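Local coordinates for protein alpha-L-rhamnosidase (Aspergillus terreus, PDB 6GSZ) that probably hydrolyses terminal non-reducing alpha-L-rhamnose residues from alpha-L-rhamnosides, as a calcium-binding glycoside hydrolase, at residues R181-T186 / L491-K496; G211-D216 / P514-N519. One frame throughout, in Å; residues are numbered along the deposited sequence.

In the fold
From the N terminus, the chain passes through an immunoglobulin-like domain and enters the beta-rich N-terminal rhamnosidase domain, where the start of strand 182-188, with the residue before it, supplies 181-186 and the loop after helix 207-210 supplies 211-216. About 300 residues later, in the six-hairpin glycosidase domain, helix 488-503 meets the first segment and closes the long loop of contact 1. The connection that leads on to helix 530-542 then meets the second, closing contact 2. The segments alternate along the chain, so the two closures cross. Their centres lie about 19 Å apart and their nearest atoms about 5 Å apart without touching. Both tie the same beta-rich domain to the helical one, at a helix and at a neighbouring loop.

Contact 1: residues R181-T186 / L491-K496; sequences RHEYNT and LRAWLK
Arg181 lays its guanidinium group against the backbone of Ala493, one face over the carbonyl oxygen, and this packing carries most of the contact. Ala493 O sits 3.3 Å above the guanidinium plane, displaced toward its rim. NH2 of Arg181 is 3.5 Å from Ala493 O, but the angle is too poor for a hydrogen bond. The side chain runs out with CG trans to the backbone N (chi1 -175°), then bends at chi3 (70°), turning the flat group against the helix surface.

The methyl contacts are few and loose. Ala493 CB points toward segment 181-186 and lies 3.7 Å from Arg181 NH1, while Glu183 OE2 approaches the same methyl at 4.0 Å. Lys496, less than one helical turn further on, brings its CB to 4.2 Å from Arg181 NE, obliquely to the guanidinium.

These residues join two domains. Arg181 immediately precedes strand 182-188, an inner strand of the mixed sheet in the N-terminal rhamnosidase domain. Helix 488-503 belongs to the six-hairpin glycosidase domain, the (alpha/alpha)6 barrel of this enzyme family, and its other sides pack on helices 530-542 and 545-562.

Charge fixes the arginine from both domains. Within 181-186, Glu183 OE2 accepts from Arg181 NH1 through its anti lone pair at 2.7 Å, a salt bridge with an N-H...O angle of 157° and the oxygen lying nearly in the guanidinium plane. On the helix side, Arg181 NE forms a salt bridge to Asp497 OD1, the residue directly after the segment. The two carboxylates therefore restrict rotation of the group that covers Ala493 O. Lys496 NZ, 6.0 Å from Arg181 NH1, is a like charge; it is directed to Asp305 OD2, a salt bridge that probably offsets any repulsion.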
ATOM      1  N   ARG A 181      -3.907  16.289  -8.758  1.00 11.12           N
ATOM      2  CA  ARG A 181      -3.784  16.301  -7.290  1.00 10.99           C
ATOM      3  C   ARG A 181      -2.298  16.196  -6.977  1.00 10.72           C
ATOM      4  O   ARG A 181      -1.633  15.310  -7.510  1.00 11.96           O
ATOM      5  CB  ARG A 181      -4.577  15.145  -6.679  1.00 11.40           C
ATOM      6  CG  ARG A 181      -4.620  15.135  -5.155  1.00 12.35           C
ATOM      7  CD  ARG A 181      -5.439  13.983  -4.623  1.00 11.44           C
ATOM      8  NE  ARG A 181      -4.760  12.714  -4.863  1.00 11.26           N
ATOM      9  CZ  ARG A 181      -3.845  12.121  -4.067  1.00 10.33           C
ATOM     10  NH1 ARG A 181      -3.668  12.529  -2.795  1.00 11.53           N
ATOM     11  NH2 ARG A 181      -3.133  11.102  -4.582  1.00 10.77           N
ATOM     12  N   HIS A 182      -1.835  17.115  -6.135  1.00 10.00           N
ATOM     13  CA  HIS A 182      -0.403  17.160  -5.830  1.00  9.96           C
ATOM     14  C   HIS A 182      -0.262  17.356  -4.324  1.00  8.60           C
ATOM     15  O   HIS A 182      -0.703  18.374  -3.782  1.00 10.94           O
ATOM     16  CB  HIS A 182       0.255  18.269  -6.632  1.00 10.75           C
ATOM     17  CG  HIS A 182       1.747  18.323  -6.645  1.00 10.11           C
ATOM     18  ND1 HIS A 182       2.444  18.648  -7.793  1.00 11.11           N
ATOM     19  CD2 HIS A 182       2.649  18.089  -5.671  1.00 10.78           C
ATOM     20  CE1 HIS A 182       3.733  18.598  -7.507  1.00 12.65           C
ATOM     21  NE2 HIS A 182       3.899  18.313  -6.214  1.00 11.27           N
ATOM     22  N   GLU A 183       0.270  16.328  -3.644  1.00  9.37           N
ATOM     23  CA  GLU A 183       0.291  16.391  -2.172  1.00 10.27           C
ATOM     24  C   GLU A 183       1.383  17.340  -1.701  1.00  9.98           C
ATOM     25  O   GLU A 183       2.447  17.485  -2.368  1.00 10.82           O
ATOM     26  CB  GLU A 183       0.504  15.034  -1.491  1.00 10.06           C
ATOM     27  CG  GLU A 183      -0.754  14.175  -1.529  1.00 10.76           C
ATOM     28  CD  GLU A 183      -0.596  12.782  -0.975  1.00 10.88           C
ATOM     29  OE1 GLU A 183       0.373  12.522  -0.231  1.00 12.04           O
ATOM     30  OE2 GLU A 183      -1.506  11.938  -1.231  1.00 11.59           O
ATOM     31  N   TYR A 184       1.118  18.038  -0.598  1.00 10.48           N
ATOM     32  CA  TYR A 184       2.125  18.815   0.100  1.00 10.22           C
ATOM     33  C   TYR A 184       2.138  18.369   1.557  1.00  8.39           C
ATOM     34  O   TYR A 184       1.129  17.824   2.074  1.00  9.74           O
ATOM     35  CB  TYR A 184       1.911  20.340   0.034  1.00 10.40           C
ATOM     36  CG  TYR A 184       0.747  20.778   0.880  1.00 11.34           C
ATOM     37  CD1 TYR A 184      -0.549  20.731   0.407  1.00 11.58           C
ATOM     38  CD2 TYR A 184       0.968  21.274   2.141  1.00 11.66           C
ATOM     39  CE1 TYR A 184      -1.611  21.051   1.246  1.00 11.55           C
ATOM     40  CE2 TYR A 184      -0.081  21.609   2.978  1.00 12.10           C
ATOM     41  CZ  TYR A 184      -1.373  21.515   2.520  1.00 13.43           C
ATOM     42  OH  TYR A 184      -2.381  21.867   3.380  1.00 14.30           O
ATOM     43  N   ASN A 185       3.254  18.538   2.233  1.00  9.79           N
ATOM     44  CA  ASN A 185       3.480  18.077   3.586  1.00  9.15           C
ATOM     45  C   ASN A 185       3.556  19.220   4.582  1.00  9.96           C
ATOM     46  O   ASN A 185       3.967  20.323   4.229  1.00 10.29           O
ATOM     47  CB  ASN A 185       4.673  17.144   3.693  1.00 10.18           C
ATOM     48  CG  ASN A 185       4.582  16.026   2.679  1.00 10.77           C
ATOM     49  OD1 ASN A 185       5.474  15.847   1.825  1.00 12.45           O
ATOM     50  ND2 ASN A 185       3.479  15.291   2.714  1.00 11.98           N
ATOM     51  N   THR A 186       3.201  18.936   5.828  1.00 10.21           N
ATOM     52  CA  THR A 186       3.222  19.881   6.913  1.00  9.80           C
ATOM     53  C   THR A 186       4.103  19.338   8.040  1.00 10.90           C
ATOM     54  O   THR A 186       3.946  18.169   8.468  1.00 12.13           O
ATOM     55  CB  THR A 186       1.807  20.133   7.446  1.00 10.09           C
ATOM     56  OG1 THR A 186       0.979  20.606   6.388  1.00 11.09           O
ATOM     57  CG2 THR A 186       1.832  21.162   8.563  1.00 11.62           C
ATOM     58  N   LEU A 491      -5.205   3.968   0.299  1.00  9.67           N
ATOM     59  CA  LEU A 491      -6.059   3.634  -0.853  1.00  8.74           C
ATOM     60  C   LEU A 491      -7.086   4.730  -1.115  1.00  9.10           C
ATOM     61  O   LEU A 491      -7.467   4.917  -2.275  1.00 10.51           O
ATOM     62  CB  LEU A 491      -6.709   2.270  -0.656  1.00  9.00           C
ATOM     63  CG  LEU A 491      -5.744   1.093  -0.738  1.00 10.19           C
ATOM     64  CD1 LEU A 491      -6.450  -0.175  -0.325  1.00 12.01           C
ATOM     65  CD2 LEU A 491      -5.117   0.955  -2.130  1.00 10.58           C
ATOM     66  N   ARG A 492      -7.461   5.503  -0.079  1.00  9.05           N
ATOM     67  CA  ARG A 492      -8.331   6.622  -0.339  1.00  9.20           C
ATOM     68  C   ARG A 492      -7.708   7.575  -1.383  1.00  8.82           C
ATOM     69  O   ARG A 492      -8.382   8.053  -2.321  1.00 10.34           O
ATOM     70  CB  ARG A 492      -8.653   7.386   0.942  1.00  9.63           C
ATOM     71  CG  ARG A 492      -9.739   8.437   0.787  1.00 10.29           C
ATOM     72  CD  ARG A 492     -10.012   9.237   2.047  1.00 10.60           C
ATOM     73  NE  ARG A 492     -11.277   9.951   1.888  1.00 11.15           N
ATOM     74  CZ  ARG A 492     -11.930  10.505   2.913  1.00 11.26           C
ATOM     75  NH1 ARG A 492     -11.309  10.634   4.094  1.00 11.14           N
ATOM     76  NH2 ARG A 492     -13.213  10.879   2.770  1.00 12.39           N
ATOM     77  N   ALA A 493      -6.432   7.901  -1.143  1.00  9.18           N
ATOM     78  CA  ALA A 493      -5.690   8.811  -2.019  1.00 10.35           C
ATOM     79  C   ALA A 493      -5.564   8.219  -3.433  1.00  8.85           C
ATOM     80  O   ALA A 493      -5.818   8.913  -4.457  1.00  9.88           O
ATOM     81  CB  ALA A 493      -4.349   9.129  -1.386  1.00 11.09           C
ATOM     82  N   TRP A 494      -5.167   6.952  -3.496  1.00  9.34           N
ATOM     83  CA  TRP A 494      -4.985   6.295  -4.786  1.00  9.43           C
ATOM     84  C   TRP A 494      -6.271   6.328  -5.612  1.00  9.77           C
ATOM     85  O   TRP A 494      -6.284   6.561  -6.828  1.00 10.46           O
ATOM     86  CB  TRP A 494      -4.414   4.899  -4.603  1.00 10.51           C
ATOM     87  CG  TRP A 494      -4.082   4.209  -5.876  1.00  9.47           C
ATOM     88  CD1 TRP A 494      -3.021   4.477  -6.693  1.00  9.39           C
ATOM     89  CD2 TRP A 494      -4.800   3.155  -6.518  1.00 10.28           C
ATOM     90  NE1 TRP A 494      -3.040   3.635  -7.779  1.00 10.80           N
ATOM     91  CE2 TRP A 494      -4.141   2.829  -7.723  1.00 10.34           C
ATOM     92  CE3 TRP A 494      -5.981   2.461  -6.206  1.00 10.68           C
ATOM     93  CZ2 TRP A 494      -4.584   1.842  -8.605  1.00 10.07           C
ATOM     94  CZ3 TRP A 494      -6.431   1.503  -7.081  1.00 12.28           C
ATOM     95  CH2 TRP A 494      -5.758   1.203  -8.269  1.00 11.55           C
ATOM     96  N   LEU A 495      -7.402   6.018  -4.938  1.00  9.34           N
ATOM     97  CA  LEU A 495      -8.670   5.957  -5.618  1.00  9.22           C
ATOM     98  C   LEU A 495      -9.189   7.329  -6.075  1.00  8.30           C
ATOM     99  O   LEU A 495      -9.921   7.386  -7.081  1.00  9.23           O
ATOM    100  CB  LEU A 495      -9.705   5.215  -4.769  1.00  9.68           C
ATOM    101  CG  LEU A 495      -9.491   3.690  -4.703  1.00 10.58           C
ATOM    102  CD1 LEU A 495     -10.268   3.095  -3.549  1.00 11.96           C
ATOM    103  CD2 LEU A 495      -9.890   3.042  -6.020  1.00 12.71           C
ATOM    104  N   LYS A 496      -8.779   8.415  -5.382  1.00  9.74           N
ATOM    105  CA  LYS A 496      -9.067   9.750  -5.912  1.00 10.06           C
ATOM    106  C   LYS A 496      -8.405   9.956  -7.291  1.00 10.32           C
ATOM    107  O   LYS A 496      -9.008  10.473  -8.227  1.00 11.18           O
ATOM    108  CB  LYS A 496      -8.563  10.828  -4.932  1.00  9.83           C
ATOM    109  CG  LYS A 496      -9.407  10.911  -3.674  1.00 10.19           C
ATOM    110  CD  LYS A 496      -8.852  11.931  -2.694  1.00 10.50           C
ATOM    111  CE  LYS A 496      -9.761  12.081  -1.504  1.00 12.05           C
ATOM    112  NZ  LYS A 496      -9.159  12.983  -0.493  1.00 13.69           N
TER

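Contact 2: residues G211-D216 / P514-N519; sequences GRIGYD and PNIHGN. With NAG (2-acetamido-2-deoxy-beta-D-glucopyranose), chain B.
An Asx turn in the glycosidase-domain loop between helices 488-503 and 530-542 presents Ile516 and His517 to Gly214 and Tyr215, in the loop after helix 207-210 of the N-terminal rhamnosidase domain. In the turn, Asn515 OD1 accepts a hydrogen bond from the backbone N of His517 at 2.9 Å. The amide's other end, ND2, gives a nearly straight bond (171°) to Gly518 O, also 2.9 Å long, so one side chain braces the loop at two points.

Ile516 fills the apolar part of the contact. Its CG1 lies between the backbone N and the carbonyl carbon (chi1 58°), which carries CD1 across to Gly214 CA, 3.8 Å away. CD1 also meets Ile213 CG2 at 4.2 Å, the two isoleucine side chains crossing at about a right angle. Gly214 has no side chain, and Ile516 CD1 packs directly against its CA, where the backbone has positive phi.

Beside this, His517 CE1 approaches Tyr215 OH at 3.9 Å, with the two ring planes at 54°. A water bridges the segments: it accepts from Tyr215 N at 3.1 Å and lies in the plane of the imidazole, 2.8 Å from His517 NE2. The same water rests over the centre of one face of the Tyr215 ring. Tyr215 also touches Glu466, which lines the pocket holding bound glucose. Further along the loop, an N-acetylglucosamine of a glycan attached to the protein, hydrogen-bonded to Gln179, places its C6 3.5 Å from Asn519 ND2.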
ATOM      1  N   GLY A 211      11.493  12.315 -13.776  1.00 10.54           N
ATOM      2  CA  GLY A 211      12.370  11.229 -14.054  1.00 11.59           C
ATOM      3  C   GLY A 211      11.903  10.303 -15.163  1.00 10.43           C
ATOM      4  O   GLY A 211      10.778  10.365 -15.643  1.00 11.19           O
ATOM      5  N   ARG A 212      12.787   9.383 -15.540  1.00 10.84           N
ATOM      6  CA  ARG A 212      12.488   8.362 -16.550  1.00 11.43           C
ATOM      7  C   ARG A 212      11.634   7.244 -15.913  1.00 11.91           C
ATOM      8  O   ARG A 212      12.123   6.521 -15.080  1.00 12.86           O
ATOM      9  CB  ARG A 212      13.761   7.801 -17.182  1.00 12.32           C
ATOM     10  CG  ARG A 212      13.511   6.901 -18.383  1.00 12.97           C
ATOM     11  CD  ARG A 212      14.825   6.398 -18.991  1.00 14.27           C
ATOM     12  NE  ARG A 212      15.628   5.622 -18.057  1.00 14.00           N
ATOM     13  CZ  ARG A 212      15.448   4.331 -17.754  1.00 13.06           C
ATOM     14  NH1 ARG A 212      14.588   3.604 -18.458  1.00 14.19           N
ATOM     15  NH2 ARG A 212      16.202   3.795 -16.789  1.00 14.12           N
ATOM     16  N   ILE A 213      10.375   7.153 -16.354  1.00 10.28           N
ATOM     17  CA  ILE A 213       9.428   6.212 -15.771  1.00 10.55           C
ATOM     18  C   ILE A 213       8.802   5.427 -16.927  1.00 10.48           C
ATOM     19  O   ILE A 213       8.486   5.968 -17.982  1.00 12.10           O
ATOM     20  CB  ILE A 213       8.384   6.924 -14.875  1.00 11.53           C
ATOM     21  CG1 ILE A 213       9.006   7.759 -13.753  1.00 14.13           C
ATOM     22  CG2 ILE A 213       7.342   5.977 -14.299  1.00 12.58           C
ATOM     23  CD1 ILE A 213       9.780   6.938 -12.745  1.00 17.61           C
ATOM     24  N   GLY A 214       8.516   4.150 -16.651  1.00 10.92           N
ATOM     25  CA  GLY A 214       7.964   3.243 -17.659  1.00 12.12           C
ATOM     26  C   GLY A 214       8.964   2.241 -18.197  1.00 12.68           C
ATOM     27  O   GLY A 214      10.169   2.486 -18.161  1.00 13.07           O
ATOM     28  N   TYR A 215       8.448   1.169 -18.805  1.00 13.97           N
ATOM     29  CA  TYR A 215       9.243   0.118 -19.370  1.00 15.45           C
ATOM     30  C   TYR A 215       9.503   0.419 -20.853  1.00 16.34           C
ATOM     31  O   TYR A 215       9.019   1.412 -21.406  1.00 15.51           O
ATOM     32  CB  TYR A 215       8.566  -1.242 -19.142  1.00 16.61           C
ATOM     33  CG  TYR A 215       7.088  -1.296 -19.399  1.00 16.68           C
ATOM     34  CD1 TYR A 215       6.569  -1.452 -20.667  1.00 20.21           C
ATOM     35  CD2 TYR A 215       6.197  -1.271 -18.352  1.00 18.36           C
ATOM     36  CE1 TYR A 215       5.201  -1.511 -20.902  1.00 23.69           C
ATOM     37  CE2 TYR A 215       4.833  -1.293 -18.568  1.00 22.94           C
ATOM     38  CZ  TYR A 215       4.329  -1.469 -19.839  1.00 23.17           C
ATOM     39  OH  TYR A 215       2.974  -1.531 -20.036  1.00 31.12           O
ATOM     40  N   ASP A 216      10.265  -0.456 -21.495  1.00 16.48           N
ATOM     41  CA  ASP A 216      10.615  -0.308 -22.931  1.00 19.11           C
ATOM     42  C   ASP A 216      11.332   1.026 -23.158  1.00 18.00           C
ATOM     43  O   ASP A 216      11.246   1.626 -24.247  1.00 21.65           O
ATOM     44  CB  ASP A 216       9.372  -0.482 -23.799  1.00 20.40           C
ATOM     45  CG  ASP A 216       8.807  -1.897 -23.752  1.00 20.87           C
ATOM     46  OD1 ASP A 216       9.589  -2.835 -23.539  1.00 23.36           O
ATOM     47  OD2 ASP A 216       7.581  -2.031 -23.942  1.00 20.56           O
ATOM     48  N   PRO A 514      -0.889   6.333 -10.923  1.00 10.19           N
ATOM     49  CA  PRO A 514      -1.090   7.371 -11.955  1.00  9.46           C
ATOM     50  C   PRO A 514      -0.808   6.890 -13.386  1.00  8.91           C
ATOM     51  O   PRO A 514       0.014   5.968 -13.599  1.00 10.29           O
ATOM     52  CB  PRO A 514      -0.039   8.420 -11.572  1.00 10.01           C
ATOM     53  CG  PRO A 514       0.104   8.262 -10.046  1.00 11.07           C
ATOM     54  CD  PRO A 514       0.043   6.753  -9.867  1.00 10.38           C
ATOM     55  N   ASN A 515      -1.557   7.465 -14.317  1.00 10.46           N
ATOM     56  CA  ASN A 515      -1.522   7.013 -15.691  1.00 11.64           C
ATOM     57  C   ASN A 515      -0.388   7.729 -16.462  1.00 12.72           C
ATOM     58  O   ASN A 515      -0.535   8.900 -16.782  1.00 14.89           O
ATOM     59  CB  ASN A 515      -2.866   7.254 -16.356  1.00 11.72           C
ATOM     60  CG  ASN A 515      -2.855   6.929 -17.831  1.00 12.84           C
ATOM     61  OD1 ASN A 515      -2.089   6.049 -18.235  1.00 13.41           O
ATOM     62  ND2 ASN A 515      -3.773   7.570 -18.577  1.00 15.00           N
ATOM     63  N   ILE A 516       0.634   6.964 -16.857  1.00 11.94           N
ATOM     64  CA  ILE A 516       1.752   7.491 -17.638  1.00 12.67           C
ATOM     65  C   ILE A 516       1.580   7.174 -19.118  1.00 15.13           C
ATOM     66  O   ILE A 516       2.457   7.508 -19.890  1.00 18.83           O
ATOM     67  CB  ILE A 516       3.099   6.946 -17.126  1.00 14.82           C
ATOM     68  CG1 ILE A 516       3.166   5.410 -17.153  1.00 16.07           C
ATOM     69  CG2 ILE A 516       3.356   7.516 -15.761  1.00 18.14           C
ATOM     70  CD1 ILE A 516       4.542   4.800 -17.142  1.00 18.27           C
ATOM     71  N   HIS A 517       0.515   6.469 -19.511  1.00 15.55           N
ATOM     72  CA  HIS A 517       0.365   5.879 -20.845  1.00 16.81           C
ATOM     73  C   HIS A 517      -0.604   6.634 -21.768  1.00 20.21           C
ATOM     74  O   HIS A 517      -0.792   6.200 -22.934  1.00 32.15           O
ATOM     75  CB  HIS A 517      -0.071   4.408 -20.754  1.00 17.89           C
ATOM     76  CG  HIS A 517       0.943   3.539 -20.089  1.00 16.77           C
ATOM     77  ND1 HIS A 517       0.614   2.546 -19.196  1.00 19.71           N
ATOM     78  CD2 HIS A 517       2.294   3.487 -20.206  1.00 19.99           C
ATOM     79  CE1 HIS A 517       1.731   1.941 -18.772  1.00 18.63           C
ATOM     80  NE2 HIS A 517       2.767   2.511 -19.365  1.00 17.53           N
ATOM     81  N   GLY A 518      -1.208   7.730 -21.326  1.00 19.22           N
ATOM     82  CA  GLY A 518      -2.102   8.500 -22.234  1.00 25.48           C
ATOM     83  C   GLY A 518      -3.477   7.849 -22.364  1.00 21.80           C
ATOM     84  O   GLY A 518      -3.889   7.149 -21.442  1.00 20.84           O
ATOM     85  N   ASN A 519      -4.163   8.058 -23.506  1.00 21.88           N
ATOM     86  CA  ASN A 519      -5.562   7.709 -23.614  1.00 23.00           C
ATOM     87  C   ASN A 519      -5.836   6.520 -24.556  1.00 23.31           C
ATOM     88  O   ASN A 519      -6.995   6.223 -24.842  1.00 31.52           O
ATOM     89  CB  ASN A 519      -6.396   8.931 -23.991  1.00 28.13           C
ATOM     90  CG  ASN A 519      -6.262   9.313 -25.446  1.00 31.61           C
ATOM     91  OD1 ASN A 519      -5.357   8.838 -26.133  1.00 39.34           O
ATOM     92  ND2 ASN A 519      -7.142  10.194 -25.916  1.00 40.02           N
TER
HETATM   93  C1  NAG B   1      -6.546  14.217 -21.021  1.00 19.14           C
HETATM   94  C2  NAG B   1      -5.251  14.919 -20.578  1.00 17.64           C
HETATM   95  C3  NAG B   1      -4.544  15.529 -21.764  1.00 22.59           C
HETATM   96  C4  NAG B   1      -4.285  14.509 -22.846  1.00 23.33           C
HETATM   97  C5  NAG B   1      -5.614  13.842 -23.206  1.00 21.96           C
HETATM   98  C6  NAG B   1      -5.381  12.696 -24.180  1.00 26.90           C
HETATM   99  C7  NAG B   1      -4.883  15.968 -18.383  1.00 18.93           C
HETATM  100  C8  NAG B   1      -5.312  17.097 -17.479  1.00 20.47           C
HETATM  101  N2  NAG B   1      -5.500  15.933 -19.593  1.00 18.36           N
HETATM  102  O3  NAG B   1      -3.311  16.079 -21.322  1.00 23.93           O
HETATM  103  O4  NAG B   1      -3.763  15.226 -23.959  1.00 27.76           O
HETATM  104  O5  NAG B   1      -6.164  13.264 -22.009  1.00 21.30           O
HETATM  105  O6  NAG B   1      -4.330  11.805 -23.680  1.00 31.21           O
HETATM  106  O7  NAG B   1      -4.049  15.116 -18.041  1.00 20.79           O
HETATM  107  O   HOH W   1       5.472   1.939 -19.488  1.00 26.14           O